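Local coordinates for beta-hexosaminidase LpqI (Mycobacterium tuberculosis H37Rv, PDB 6GFV), which cleaves terminal beta-1,4-linked N-acetylglucosamine from peptidoglycan fragments and so feeds cell-wall recycling, at residues D35-V40 against A64-G69. Sequence-based numbering, arbitrary orientation.
Sequences DAQAVV and AEIVAG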
loop_
_atom_site.group_PDB
_atom_site.type_symbol
_atom_site.label_atom_id
_atom_site.label_comp_id
_atom_site.label_asym_id
_atom_site.label_seq_id
_atom_site.Cartn_x
_atom_site.Cartn_y
_atom_site.Cartn_z
ATOM N N ASP A 35 -11.818 -17.339 -6.539
ATOM C CA ASP A 35 -11.979 -16.464 -5.379
ATOM C C ASP A 35 -11.957 -14.993 -5.818
ATOM O O ASP A 35 -12.791 -14.195 -5.415
ATOM C CB ASP A 35 -10.877 -16.749 -4.356
ATOM C CG ASP A 35 -11.094 -16.033 -3.020
ATOM O OD1 ASP A 35 -12.221 -15.655 -2.689
ATOM O OD2 ASP A 35 -10.123 -15.881 -2.285
ATOM N N ALA A 36 -10.993 -14.650 -6.660
ATOM C CA ALA A 36 -10.883 -13.293 -7.159
ATOM C C ALA A 36 -12.102 -12.899 -8.014
ATOM O O ALA A 36 -12.676 -11.833 -7.822
ATOM C CB ALA A 36 -9.603 -13.136 -7.943
ATOM N N GLN A 37 -12.505 -13.767 -8.938
ATOM C CA GLN A 37 -13.654 -13.491 -9.797
ATOM C C GLN A 37 -14.932 -13.291 -8.982
ATOM O O GLN A 37 -15.737 -12.420 -9.296
ATOM C CB GLN A 37 -13.847 -14.616 -10.825
ATOM C CG GLN A 37 -15.026 -14.444 -11.768
ATOM C CD GLN A 37 -14.887 -13.246 -12.696
ATOM O OE1 GLN A 37 -15.170 -12.108 -12.309
ATOM N NE2 GLN A 37 -14.453 -13.495 -13.924
ATOM N N ALA A 38 -15.112 -14.073 -7.927
ATOM C CA ALA A 38 -16.322 -13.957 -7.126
ATOM C C ALA A 38 -16.358 -12.656 -6.312
ATOM O O ALA A 38 -17.387 -11.999 -6.253
ATOM C CB ALA A 38 -16.475 -15.162 -6.198
ATOM N N VAL A 39 -15.242 -12.284 -5.695
ATOM C CA VAL A 39 -15.260 -11.095 -4.845
ATOM C C VAL A 39 -15.478 -9.828 -5.690
ATOM O O VAL A 39 -16.232 -8.949 -5.281
ATOM C CB VAL A 39 -13.981 -10.987 -3.975
ATOM C CG1 VAL A 39 -12.781 -10.494 -4.776
ATOM C CG2 VAL A 39 -14.237 -10.094 -2.752
ATOM N N VAL A 40 -14.889 -9.765 -6.885
ATOM C CA VAL A 40 -15.107 -8.641 -7.800
ATOM C C VAL A 40 -16.552 -8.575 -8.326
ATOM O O VAL A 40 -17.167 -7.511 -8.326
ATOM C CB VAL A 40 -14.143 -8.690 -9.013
ATOM C CG1 VAL A 40 -14.476 -7.597 -10.011
ATOM C CG2 VAL A 40 -12.700 -8.545 -8.559
ATOM N N ALA A 64 -7.238 -11.185 -16.931
ATOM C CA ALA A 64 -7.700 -10.197 -17.910
ATOM C C ALA A 64 -9.225 -10.111 -17.990
ATOM O O ALA A 64 -9.773 -9.030 -18.127
ATOM C CB ALA A 64 -7.122 -10.492 -19.266
ATOM N N GLU A 65 -9.919 -11.234 -17.873
ATOM C CA GLU A 65 -11.380 -11.190 -17.840
ATOM C C GLU A 65 -11.898 -10.533 -16.569
ATOM O O GLU A 65 -12.870 -9.784 -16.591
ATOM C CB GLU A 65 -11.974 -12.591 -17.944
ATOM C CG GLU A 65 -13.496 -12.620 -17.965
ATOM C CD GLU A 65 -14.067 -12.473 -19.363
ATOM O OE1 GLU A 65 -13.275 -12.446 -20.320
ATOM O OE2 GLU A 65 -15.303 -12.391 -19.506
ATOM N N ILE A 66 -11.256 -10.847 -15.454
ATOM C CA ILE A 66 -11.673 -10.340 -14.153
ATOM C C ILE A 66 -11.519 -8.832 -14.126
ATOM O O ILE A 66 -12.408 -8.114 -13.673
ATOM C CB ILE A 66 -10.860 -10.964 -13.015
ATOM C CG1 ILE A 66 -11.204 -12.446 -12.878
ATOM C CG2 ILE A 66 -11.127 -10.243 -11.712
ATOM C CD1 ILE A 66 -10.270 -13.206 -11.985
ATOM N N VAL A 67 -10.393 -8.361 -14.640
ATOM C CA VAL A 67 -10.175 -6.936 -14.774
ATOM C C VAL A 67 -11.159 -6.322 -15.771
ATOM O O VAL A 67 -11.715 -5.260 -15.521
ATOM C CB VAL A 67 -8.736 -6.635 -15.208
ATOM C CG1 VAL A 67 -8.583 -5.162 -15.548
ATOM C CG2 VAL A 67 -7.767 -7.046 -14.128
ATOM N N ALA A 68 -11.387 -6.992 -16.891
ATOM C CA ALA A 68 -12.279 -6.453 -17.924
ATOM C C ALA A 68 -13.700 -6.222 -17.411
ATOM O O ALA A 68 -14.375 -5.289 -17.839
ATOM C CB ALA A 68 -12.302 -7.368 -19.123
ATOM N N GLY A 69 -14.144 -7.054 -16.476
ATOM C CA GLY A 69 -15.503 -6.980 -15.977
ATOM C C GLY A 69 -15.779 -5.978 -14.872
ATOM O O GLY A 69 -16.932 -5.734 -14.556
HETATM O O HOH W 1 -15.340 -8.975 -13.316
#
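Ile66 of helix 62-69 packs against Ala36, Gln37 and Val40 of helix 33-43, and nearly all of the apolar contact passes through its two branches. The longer one, CG1 and CD1, points to the N-terminal side of segment 35-40, level with Ala36 and Gln37, where CD1 lies 4.1 Å from Ala36 CB and 3.8 Å from the backbone N of Gln37. The shorter branch serves the other end: Ile66 CG2 meets Val40 CG2 at 3.9 Å. Because CG1 stands opposite the carbonyl carbon (chi1 -69°), the two methyl ends of Ile66 are divided between neighbouring turns of the facing helix.

Gln37 borders this apolar patch. Its CG leaves anti to the backbone N and the chain then bends at chi2 (65°), which brings the amide back alongside Ile66, with NE2 3.6 Å from Ile66 CG1. The polar link is indirect: one water donates to Gln37 OE1 (3.3 Å) and to the main-chain O of Ile66 (3.1 Å).

The two segments run almost parallel, their axes 5° apart and 10.0 Å at closest approach, as expected of successive outer helices of the TIM-barrel-like family 3 domain, each following a parallel strand (26-29, then 47-50). Loop residues Val30 and Ile58 also touch Ala36, and Leu75 touches Val40. Direct contact between the segments is therefore a small van der Waals one, largely through Ile66, with a water joining the Gln37 amide to the opposite backbone.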